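Local atomic coordinates of tail fiber protein (Pseudomonas aeruginosa, PDB entry 6CL6), a protein that forms the receptor-binding tail fiber of the R2 pyocin, a contractile injection system, and probably recognises the surface of target bacteria. Residues Trp289-Gln300 and Thr315-Leu323; Thr322-Ser333 and Ala363-Arg372. One frame throughout, in Å; residues are numbered along the deposited sequence.

In the fold
Both contacts lie in the gp53-like C-terminal domain at one end of the long, trimeric fiber. From the N-terminal side, the chain runs up strand 288-292, turns, and returns along strand 297-306; interaction 1 closes a loop when the proline-rich connection 315-323, reached through strand 310-315, folds back on this hairpin. Interaction 2 follows in series, sharing Thr322 and Leu323: strand 324-331 is joined by the final strand 363-371 after an excursion through strands 343-346 and 352-357. The two loops neither nest nor cross. Strand 363-371 lies between 297-306 and 324-331, so hairpin and last strand belong to one antiparallel sheet, with loop 315-323 packed on it and leading into its outer strand 324-331.

Interaction 1. Residues Trp289-Gln300 and Thr315-Leu323; sequences WWRDNDTGLIRQ and TFPIPFPTL
Gln300, on the second strand of the beta-hairpin 289-300, plugs its amide into the proline-rich loop 315-323, which lies against one face of the hairpin in this gp53-like C-terminal domain, whose sequence family is grouped with the H-type lectins. Its CB lies near Pro317 CD. CG, anti to the carbonyl carbon (chi1 -45°), approaches Phe320 CZ, and the chain then runs on extended, bringing CD beside CG1 and the carbonyl oxygen of Ile318. At the tip both amide atoms bind the backbone of that one residue: OE1 accepts from Ile318 N at 3.0 Å in an almost straight bond (178°), and NE2 donates to Ile318 O at 2.8 Å, with that oxygen near the amide plane. This pair of bonds fixes the amide's rotation, and NE2 also sits over the centre of the Phe320 ring, with amide and ring planes 66° apart; Gln300 NE2 is 3.4 Å from Phe320 CZ. Gln300 OE1 is further enclosed by Pro317 CD at 3.2 Å.

Beside this polar clasp, Ile318 crosses Trp289 at about a right angle. Its CD1 makes a CH-pi contact 3.8 Å from the centroid of the five-membered ring of Trp289, over the face, while CG2 reaches NE1; Pro317 CB stands at the indole edge. Farther toward the turn, Ile298 slides past Phe320 in the opposite direction and presents its backbone O to the ring edge. Ile298 CD1 also abuts the ring atom CD of Pro321. At the turn, Gly296 and Leu297 both face Asp292 in a G1 bulge, and Thr295 forms an ST turn. Asp292 also accepts a hydrogen bond from Trp290 of the second subunit, tying the hairpin into the trimer. At the outer margin, Arg291 NH2 comes within 3.9 Å of Pro321 CG.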
loop_
_atom_site.group_PDB
_atom_site.type_symbol
_atom_site.label_atom_id
_atom_site.label_comp_id
_atom_site.label_asym_id
_atom_site.label_seq_id
_atom_site.Cartn_x
_atom_site.Cartn_y
_atom_site.Cartn_z
ATOM N N TRP A 289 8.604 88.081 -10.276
ATOM C CA TRP A 289 8.377 87.677 -8.906
ATOM C C TRP A 289 9.085 86.352 -8.645
ATOM O O TRP A 289 9.457 85.621 -9.569
ATOM C CB TRP A 289 6.885 87.557 -8.622
ATOM C CG TRP A 289 6.199 86.605 -9.563
ATOM C CD1 TRP A 289 5.561 86.921 -10.726
ATOM C CD2 TRP A 289 6.088 85.190 -9.416
ATOM N NE1 TRP A 289 5.057 85.784 -11.317
ATOM C CE2 TRP A 289 5.369 84.709 -10.529
ATOM C CE3 TRP A 289 6.528 84.275 -8.453
ATOM C CZ2 TRP A 289 5.075 83.357 -10.702
ATOM C CZ3 TRP A 289 6.234 82.926 -8.629
ATOM C CH2 TRP A 289 5.524 82.482 -9.748
ATOM N N TRP A 290 9.282 86.071 -7.369
ATOM C CA TRP A 290 9.894 84.817 -6.915
ATOM C C TRP A 290 9.190 84.432 -5.625
ATOM O O TRP A 290 8.904 85.287 -4.781
ATOM C CB TRP A 290 11.414 84.980 -6.703
ATOM C CG TRP A 290 12.117 83.830 -6.080
ATOM C CD1 TRP A 290 12.702 82.762 -6.722
ATOM C CD2 TRP A 290 12.335 83.607 -4.678
ATOM N NE1 TRP A 290 13.252 81.908 -5.811
ATOM C CE2 TRP A 290 13.039 82.392 -4.550
ATOM C CE3 TRP A 290 11.989 84.309 -3.527
ATOM C CZ2 TRP A 290 13.411 81.865 -3.307
ATOM C CZ3 TRP A 290 12.368 83.788 -2.291
ATOM C CH2 TRP A 290 13.073 82.583 -2.200
ATOM N N ARG A 291 8.913 83.137 -5.471
ATOM C CA ARG A 291 8.112 82.658 -4.360
ATOM C C ARG A 291 8.781 81.438 -3.743
ATOM O O ARG A 291 9.049 80.448 -4.434
ATOM C CB ARG A 291 6.698 82.322 -4.820
ATOM C CG ARG A 291 5.783 81.868 -3.714
ATOM C CD ARG A 291 4.330 81.793 -4.256
ATOM N NE ARG A 291 3.354 81.563 -3.200
ATOM C CZ ARG A 291 2.056 81.846 -3.302
ATOM N NH1 ARG A 291 1.572 82.383 -4.420
ATOM N NH2 ARG A 291 1.242 81.597 -2.283
ATOM N N ASP A 292 9.060 81.525 -2.454
ATOM C CA ASP A 292 9.502 80.373 -1.668
ATOM C C ASP A 292 8.255 79.628 -1.208
ATOM O O ASP A 292 7.571 80.047 -0.278
ATOM C CB ASP A 292 10.346 80.819 -0.480
ATOM C CG ASP A 292 10.602 79.668 0.492
ATOM O OD1 ASP A 292 11.003 78.580 0.025
ATOM O OD2 ASP A 292 10.357 79.833 1.698
ATOM N N ASN A 293 7.967 78.502 -1.836
ATOM C CA ASN A 293 6.764 77.761 -1.497
ATOM C C ASN A 293 6.876 76.991 -0.198
ATOM O O ASN A 293 5.840 76.568 0.318
ATOM C CB ASN A 293 6.421 76.863 -2.673
ATOM C CG ASN A 293 6.039 77.684 -3.902
ATOM O OD1 ASN A 293 5.081 78.451 -3.855
ATOM N ND2 ASN A 293 6.818 77.569 -4.972
ATOM N N ASP A 294 8.078 76.861 0.374
ATOM C CA ASP A 294 8.195 76.326 1.727
ATOM C C ASP A 294 7.505 77.232 2.734
ATOM O O ASP A 294 6.846 76.752 3.659
ATOM C CB ASP A 294 9.674 76.167 2.128
ATOM C CG ASP A 294 10.390 75.079 1.371
ATOM O OD1 ASP A 294 9.764 74.037 1.106
ATOM O OD2 ASP A 294 11.595 75.229 1.068
ATOM N N THR A 295 7.702 78.550 2.609
ATOM C CA THR A 295 7.166 79.497 3.565
ATOM C C THR A 295 6.083 80.406 2.989
ATOM O O THR A 295 5.335 81.024 3.760
ATOM C CB THR A 295 8.290 80.393 4.121
ATOM O OG1 THR A 295 8.811 81.228 3.081
ATOM C CG2 THR A 295 9.424 79.555 4.696
ATOM N N GLY A 296 6.009 80.542 1.674
ATOM C CA GLY A 296 5.095 81.493 1.060
ATOM C C GLY A 296 5.648 82.890 0.882
ATOM O O GLY A 296 4.927 83.764 0.396
ATOM N N LEU A 297 6.899 83.133 1.259
ATOM C CA LEU A 297 7.488 84.451 1.041
ATOM C C LEU A 297 7.601 84.733 -0.450
ATOM O O LEU A 297 8.024 83.875 -1.239
ATOM C CB LEU A 297 8.863 84.537 1.704
ATOM C CG LEU A 297 9.633 85.843 1.520
ATOM C CD1 LEU A 297 8.960 86.965 2.282
ATOM C CD2 LEU A 297 11.060 85.667 1.977
ATOM N N ILE A 298 7.192 85.944 -0.842
ATOM C CA ILE A 298 7.220 86.374 -2.230
ATOM C C ILE A 298 8.046 87.650 -2.306
ATOM O O ILE A 298 7.877 88.551 -1.471
ATOM C CB ILE A 298 5.810 86.640 -2.789
ATOM C CG1 ILE A 298 5.003 85.335 -2.823
ATOM C CG2 ILE A 298 5.894 87.288 -4.182
ATOM C CD1 ILE A 298 3.554 85.554 -3.085
ATOM N N ARG A 299 8.922 87.714 -3.300
ATOM C CA ARG A 299 9.638 88.934 -3.644
ATOM C C ARG A 299 9.287 89.320 -5.072
ATOM O O ARG A 299 9.176 88.457 -5.951
ATOM C CB ARG A 299 11.155 88.774 -3.522
ATOM C CG ARG A 299 11.638 88.520 -2.101
ATOM C CD ARG A 299 13.148 88.758 -1.984
ATOM N NE ARG A 299 13.524 90.174 -2.091
ATOM C CZ ARG A 299 13.578 91.034 -1.063
ATOM N NH1 ARG A 299 13.269 90.639 0.169
ATOM N NH2 ARG A 299 13.948 92.287 -1.271
ATOM N N GLN A 300 9.123 90.620 -5.303
ATOM C CA GLN A 300 8.732 91.112 -6.610
ATOM C C GLN A 300 9.559 92.362 -6.913
ATOM O O GLN A 300 10.166 92.946 -6.021
ATOM C CB GLN A 300 7.233 91.449 -6.672
ATOM C CG GLN A 300 6.315 90.406 -6.052
ATOM C CD GLN A 300 4.862 90.551 -6.524
ATOM O OE1 GLN A 300 4.605 90.697 -7.708
ATOM N NE2 GLN A 300 3.929 90.533 -5.587
ATOM N N THR A 315 2.003 98.715 -9.774
ATOM C CA THR A 315 1.190 97.514 -9.601
ATOM C C THR A 315 2.113 96.312 -9.612
ATOM O O THR A 315 2.936 96.153 -10.534
ATOM C CB THR A 315 0.129 97.389 -10.704
ATOM O OG1 THR A 315 -0.730 98.533 -10.666
ATOM C CG2 THR A 315 -0.707 96.122 -10.501
ATOM N N PHE A 316 1.991 95.471 -8.581
ATOM C CA PHE A 316 2.872 94.331 -8.444
ATOM C C PHE A 316 2.615 93.329 -9.565
ATOM O O PHE A 316 1.462 93.116 -9.950
ATOM C CB PHE A 316 2.648 93.655 -7.097
ATOM C CG PHE A 316 2.920 94.543 -5.918
ATOM C CD1 PHE A 316 4.065 95.317 -5.854
ATOM C CD2 PHE A 316 2.018 94.613 -4.877
ATOM C CE1 PHE A 316 4.307 96.120 -4.758
ATOM C CE2 PHE A 316 2.256 95.420 -3.791
ATOM C CZ PHE A 316 3.402 96.165 -3.719
ATOM N N PRO A 317 3.665 92.675 -10.080
ATOM C CA PRO A 317 3.460 91.640 -11.113
ATOM C C PRO A 317 2.383 90.623 -10.772
ATOM O O PRO A 317 1.585 90.263 -11.656
ATOM C CB PRO A 317 4.850 91.001 -11.226
ATOM C CG PRO A 317 5.801 92.130 -10.902
ATOM C CD PRO A 317 5.106 92.958 -9.852
ATOM N N ILE A 318 2.347 90.129 -9.535
ATOM C CA ILE A 318 1.212 89.343 -9.049
ATOM C C ILE A 318 0.743 89.943 -7.730
ATOM O O ILE A 318 1.526 90.574 -7.006
ATOM C CB ILE A 318 1.578 87.856 -8.853
ATOM C CG1 ILE A 318 2.749 87.719 -7.861
ATOM C CG2 ILE A 318 1.920 87.215 -10.182
ATOM C CD1 ILE A 318 3.087 86.265 -7.524
ATOM N N PRO A 319 -0.513 89.741 -7.377
ATOM C CA PRO A 319 -0.979 90.205 -6.067
ATOM C C PRO A 319 -0.335 89.405 -4.956
ATOM O O PRO A 319 -0.127 88.188 -5.077
ATOM C CB PRO A 319 -2.498 89.948 -6.113
ATOM C CG PRO A 319 -2.818 89.710 -7.538
ATOM C CD PRO A 319 -1.606 89.111 -8.153
ATOM N N PHE A 320 -0.015 90.093 -3.873
ATOM C CA PHE A 320 0.355 89.400 -2.646
ATOM C C PHE A 320 -0.898 88.727 -2.083
ATOM O O PHE A 320 -1.952 89.368 -1.995
ATOM C CB PHE A 320 0.949 90.360 -1.625
ATOM C CG PHE A 320 2.346 90.806 -1.948
ATOM C CD1 PHE A 320 3.430 89.942 -1.782
ATOM C CD2 PHE A 320 2.591 92.117 -2.378
ATOM C CE1 PHE A 320 4.726 90.366 -2.061
ATOM C CE2 PHE A 320 3.894 92.536 -2.662
ATOM C CZ PHE A 320 4.951 91.675 -2.501
ATOM N N PRO A 321 -0.844 87.434 -1.749
ATOM C CA PRO A 321 -2.062 86.772 -1.242
ATOM C C PRO A 321 -2.644 87.420 -0.000
ATOM O O PRO A 321 -3.872 87.475 0.136
ATOM C CB PRO A 321 -1.573 85.340 -0.959
ATOM C CG PRO A 321 -0.492 85.130 -1.947
ATOM C CD PRO A 321 0.216 86.461 -2.076
ATOM N N THR A 322 -1.807 87.937 0.899
ATOM C CA THR A 322 -2.283 88.514 2.150
ATOM C C THR A 322 -1.804 89.945 2.356
ATOM O O THR A 322 -2.633 90.828 2.597
ATOM C CB THR A 322 -1.848 87.625 3.323
ATOM O OG1 THR A 322 -2.393 86.315 3.149
ATOM C CG2 THR A 322 -2.342 88.187 4.636
ATOM N N LEU A 323 -0.500 90.209 2.309
ATOM C CA LEU A 323 -0.045 91.579 2.502
ATOM C C LEU A 323 1.375 91.762 1.986
ATOM O O LEU A 323 2.155 90.823 1.906
ATOM C CB LEU A 323 -0.106 92.004 3.977
ATOM C CG LEU A 323 1.063 91.626 4.877
ATOM C CD1 LEU A 323 0.890 92.239 6.255
ATOM C CD2 LEU A 323 1.199 90.113 4.992
#

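Interaction 2. Residues Thr322-Ser333 and Ala363-Arg372; sequences TLCLGGYANQTS and AVLSWEAFGR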
loop_
_atom_site.group_PDB
_atom_site.type_symbol
_atom_site.label_atom_id
_atom_site.label_comp_id
_atom_site.label_asym_id
_atom_site.label_seq_id
_atom_site.Cartn_x
_atom_site.Cartn_y
_atom_site.Cartn_z
ATOM N N THR A 322 -1.807 87.937 0.899
ATOM C CA THR A 322 -2.283 88.514 2.150
ATOM C C THR A 322 -1.804 89.945 2.356
ATOM O O THR A 322 -2.633 90.828 2.597
ATOM C CB THR A 322 -1.848 87.625 3.323
ATOM O OG1 THR A 322 -2.393 86.315 3.149
ATOM C CG2 THR A 322 -2.342 88.187 4.636
ATOM N N LEU A 323 -0.500 90.209 2.309
ATOM C CA LEU A 323 -0.045 91.579 2.502
ATOM C C LEU A 323 1.375 91.762 1.986
ATOM O O LEU A 323 2.155 90.823 1.906
ATOM C CB LEU A 323 -0.106 92.004 3.977
ATOM C CG LEU A 323 1.063 91.626 4.877
ATOM C CD1 LEU A 323 0.890 92.239 6.255
ATOM C CD2 LEU A 323 1.199 90.113 4.992
ATOM N N CYS A 324 1.688 93.003 1.630
ATOM C CA CYS A 324 3.061 93.396 1.345
ATOM C C CYS A 324 3.752 93.726 2.661
ATOM O O CYS A 324 3.201 94.464 3.486
ATOM C CB CYS A 324 3.067 94.598 0.406
ATOM S SG CYS A 324 4.685 95.281 0.156
ATOM N N LEU A 325 4.939 93.152 2.875
ATOM C CA LEU A 325 5.669 93.352 4.123
ATOM C C LEU A 325 6.665 94.514 4.077
ATOM O O LEU A 325 7.086 95.004 5.135
ATOM C CB LEU A 325 6.412 92.077 4.506
ATOM C CG LEU A 325 5.513 90.942 5.010
ATOM C CD1 LEU A 325 6.320 89.665 5.190
ATOM C CD2 LEU A 325 4.816 91.339 6.310
ATOM N N GLY A 326 7.066 94.945 2.902
ATOM C CA GLY A 326 8.043 96.012 2.810
ATOM C C GLY A 326 8.554 96.132 1.394
ATOM O O GLY A 326 8.192 95.349 0.511
ATOM N N GLY A 327 9.396 97.142 1.196
ATOM C CA GLY A 327 9.955 97.419 -0.115
ATOM C C GLY A 327 10.884 98.612 -0.062
ATOM O O GLY A 327 11.082 99.237 0.993
ATOM N N TYR A 328 11.476 98.895 -1.223
ATOM C CA TYR A 328 12.356 100.041 -1.404
ATOM C C TYR A 328 12.347 100.420 -2.878
ATOM O O TYR A 328 11.888 99.648 -3.733
ATOM C CB TYR A 328 13.793 99.730 -0.945
ATOM C CG TYR A 328 14.526 98.863 -1.921
ATOM C CD1 TYR A 328 15.166 99.409 -3.027
ATOM C CD2 TYR A 328 14.580 97.475 -1.750
ATOM C CE1 TYR A 328 15.814 98.628 -3.932
ATOM C CE2 TYR A 328 15.250 96.680 -2.644
ATOM C CZ TYR A 328 15.861 97.259 -3.748
ATOM O OH TYR A 328 16.524 96.476 -4.661
ATOM N N ALA A 329 12.882 101.608 -3.170
ATOM C CA ALA A 329 13.115 102.032 -4.536
ATOM C C ALA A 329 14.540 102.546 -4.696
ATOM O O ALA A 329 15.200 102.894 -3.724
ATOM C CB ALA A 329 12.127 103.141 -4.948
ATOM N N ASN A 330 14.987 102.600 -5.942
ATOM C CA ASN A 330 16.356 102.922 -6.310
ATOM C C ASN A 330 16.392 103.778 -7.572
ATOM O O ASN A 330 15.658 103.501 -8.525
ATOM C CB ASN A 330 17.156 101.613 -6.542
ATOM C CG ASN A 330 18.363 101.817 -7.433
ATOM O OD1 ASN A 330 19.431 102.269 -6.979
ATOM N ND2 ASN A 330 18.195 101.519 -8.702
ATOM N N GLN A 331 17.224 104.824 -7.549
ATOM C CA GLN A 331 17.437 105.672 -8.710
ATOM C C GLN A 331 18.288 104.957 -9.743
ATOM O O GLN A 331 19.388 104.502 -9.439
ATOM C CB GLN A 331 18.132 106.991 -8.299
ATOM C CG GLN A 331 17.380 107.839 -7.290
ATOM C CD GLN A 331 16.248 108.641 -7.934
ATOM O OE1 GLN A 331 16.125 108.666 -9.158
ATOM N NE2 GLN A 331 15.427 109.296 -7.099
ATOM N N THR A 332 17.786 104.871 -10.982
ATOM C CA THR A 332 18.499 104.185 -12.046
ATOM C C THR A 332 19.220 105.128 -12.991
ATOM O O THR A 332 19.812 104.658 -13.965
ATOM C CB THR A 332 17.549 103.312 -12.872
ATOM O OG1 THR A 332 16.690 104.139 -13.654
ATOM C CG2 THR A 332 16.710 102.428 -11.965
ATOM N N SER A 333 19.191 106.445 -12.738
ATOM C CA SER A 333 19.817 107.392 -13.638
ATOM C C SER A 333 21.042 108.042 -12.998
ATOM O O SER A 333 21.311 107.906 -11.805
ATOM C CB SER A 333 18.829 108.488 -14.082
ATOM O OG SER A 333 18.456 109.307 -12.982
ATOM N N ALA A 363 12.229 110.726 -13.644
ATOM C CA ALA A 363 13.292 109.761 -13.511
ATOM C C ALA A 363 12.708 108.369 -13.368
ATOM O O ALA A 363 11.639 108.183 -12.796
ATOM C CB ALA A 363 14.215 110.035 -12.322
ATOM N N VAL A 364 13.449 107.404 -13.873
ATOM C CA VAL A 364 13.070 105.999 -13.750
ATOM C C VAL A 364 13.648 105.457 -12.454
ATOM O O VAL A 364 14.856 105.543 -12.226
ATOM C CB VAL A 364 13.551 105.179 -14.945
ATOM C CG1 VAL A 364 13.253 103.722 -14.683
ATOM C CG2 VAL A 364 12.854 105.649 -16.239
ATOM N N LEU A 365 12.782 104.907 -11.607
ATOM C CA LEU A 365 13.182 104.258 -10.371
ATOM C C LEU A 365 12.843 102.774 -10.446
ATOM O O LEU A 365 11.754 102.388 -10.893
ATOM C CB LEU A 365 12.482 104.891 -9.168
ATOM C CG LEU A 365 13.102 106.209 -8.644
ATOM C CD1 LEU A 365 13.054 107.319 -9.691
ATOM C CD2 LEU A 365 12.386 106.634 -7.361
ATOM N N SER A 366 13.785 101.946 -10.039
ATOM C CA SER A 366 13.481 100.533 -9.851
ATOM C C SER A 366 13.033 100.314 -8.414
ATOM O O SER A 366 13.224 101.168 -7.537
ATOM C CB SER A 366 14.683 99.659 -10.184
ATOM O OG SER A 366 15.787 99.981 -9.360
ATOM N N TRP A 367 12.404 99.161 -8.178
ATOM C CA TRP A 367 11.864 98.873 -6.876
ATOM C C TRP A 367 11.845 97.367 -6.621
ATOM O O TRP A 367 11.840 96.555 -7.547
ATOM C CB TRP A 367 10.452 99.454 -6.740
ATOM C CG TRP A 367 9.464 98.884 -7.704
ATOM C CD1 TRP A 367 9.056 99.446 -8.872
ATOM C CD2 TRP A 367 8.771 97.642 -7.591
ATOM N NE1 TRP A 367 8.128 98.641 -9.490
ATOM C CE2 TRP A 367 7.945 97.517 -8.730
ATOM C CE3 TRP A 367 8.753 96.629 -6.642
ATOM C CZ2 TRP A 367 7.127 96.404 -8.942
ATOM C CZ3 TRP A 367 7.938 95.506 -6.858
ATOM C CH2 TRP A 367 7.138 95.413 -7.992
ATOM N N GLU A 368 11.846 97.013 -5.328
ATOM C CA GLU A 368 11.633 95.653 -4.877
ATOM C C GLU A 368 10.626 95.671 -3.734
ATOM O O GLU A 368 10.552 96.635 -2.961
ATOM C CB GLU A 368 12.939 95.022 -4.383
ATOM C CG GLU A 368 13.720 94.275 -5.412
ATOM C CD GLU A 368 14.827 93.436 -4.767
ATOM O OE1 GLU A 368 15.897 93.992 -4.445
ATOM O OE2 GLU A 368 14.599 92.233 -4.542
ATOM N N ALA A 369 9.840 94.602 -3.634
ATOM C CA ALA A 369 8.861 94.463 -2.576
ATOM C C ALA A 369 8.811 93.003 -2.156
ATOM O O ALA A 369 9.145 92.119 -2.938
ATOM C CB ALA A 369 7.475 94.919 -3.029
ATOM N N PHE A 370 8.423 92.758 -0.900
ATOM C CA PHE A 370 8.309 91.396 -0.408
ATOM C C PHE A 370 7.077 91.287 0.471
ATOM O O PHE A 370 6.577 92.272 1.016
ATOM C CB PHE A 370 9.595 90.956 0.322
ATOM C CG PHE A 370 9.894 91.740 1.568
ATOM C CD1 PHE A 370 10.547 92.969 1.486
ATOM C CD2 PHE A 370 9.536 91.248 2.817
ATOM C CE1 PHE A 370 10.819 93.697 2.631
ATOM C CE2 PHE A 370 9.799 91.964 3.967
ATOM C CZ PHE A 370 10.445 93.192 3.877
ATOM N N GLY A 371 6.567 90.059 0.584
ATOM C CA GLY A 371 5.353 89.857 1.348
ATOM C C GLY A 371 4.905 88.406 1.324
ATOM O O GLY A 371 5.721 87.500 1.145
ATOM N N ARG A 372 3.614 88.184 1.507
ATOM C CA ARG A 372 3.097 86.821 1.576
ATOM C C ARG A 372 1.631 86.823 1.195
ATOM O O ARG A 372 1.037 87.885 0.926
ATOM C CB ARG A 372 3.291 86.239 2.980
ATOM C CG ARG A 372 2.515 86.959 4.080
ATOM C CD ARG A 372 2.648 86.238 5.415
ATOM N NE ARG A 372 2.210 87.067 6.539
ATOM C CZ ARG A 372 0.982 87.047 7.051
ATOM N NH1 ARG A 372 0.058 86.235 6.548
ATOM N NH2 ARG A 372 0.682 87.835 8.073
ATOM O OXT ARG A 372 1.017 85.759 1.135
HETATM O O HOH W 1 16.089 97.512 -7.786
HETATM O O HOH W 2 16.852 107.661 -11.596
#
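Tyr328 and Glu368 lie side by side on one face of an antiparallel strand pair, and the phenol OH of Tyr328 donates to the anti lone pair of Glu368 OE1 at 2.6 Å. Ring and carboxylate planes stand 79° apart; the other oxygen, OE2, forms a salt bridge with Arg299 of the third subunit. Next on this face, Asn330 ND2 donates to Ser366 OG at 2.9 Å, nearly in the amide plane. Thr332 grips Val364 O twice, through N and, from above the carbonyl plane, through OG1 (2.7 Å). A water bridges the same oxygen to Gln331 OE1 and Ser333 OG, while Gln331 NE2 is hydrogen-bonded to Asn357 OD1.

Backbone bonds join 324-331 to 363-371, interrupted by a classic bulge where Leu325 and Gly326 both face Phe370. With CG between the backbone N and carbonyl carbon (chi1 64°), the Phe370 ring folds over this bulge: Gly326 N lies over its face and Leu325 CB packs at 3.4 Å from Phe370 CE2. A second bulge sets Thr322 and Leu323 against the terminal Arg372, whose guanidinium carries Leu323 CD2 over one face; NE bonds to Leu284 O of the second subunit. On the face opposite Tyr328 and Glu368, Leu365 and Ala369 pack against strand 343-346, while strand 297-306 continues the sheet beyond 363-371.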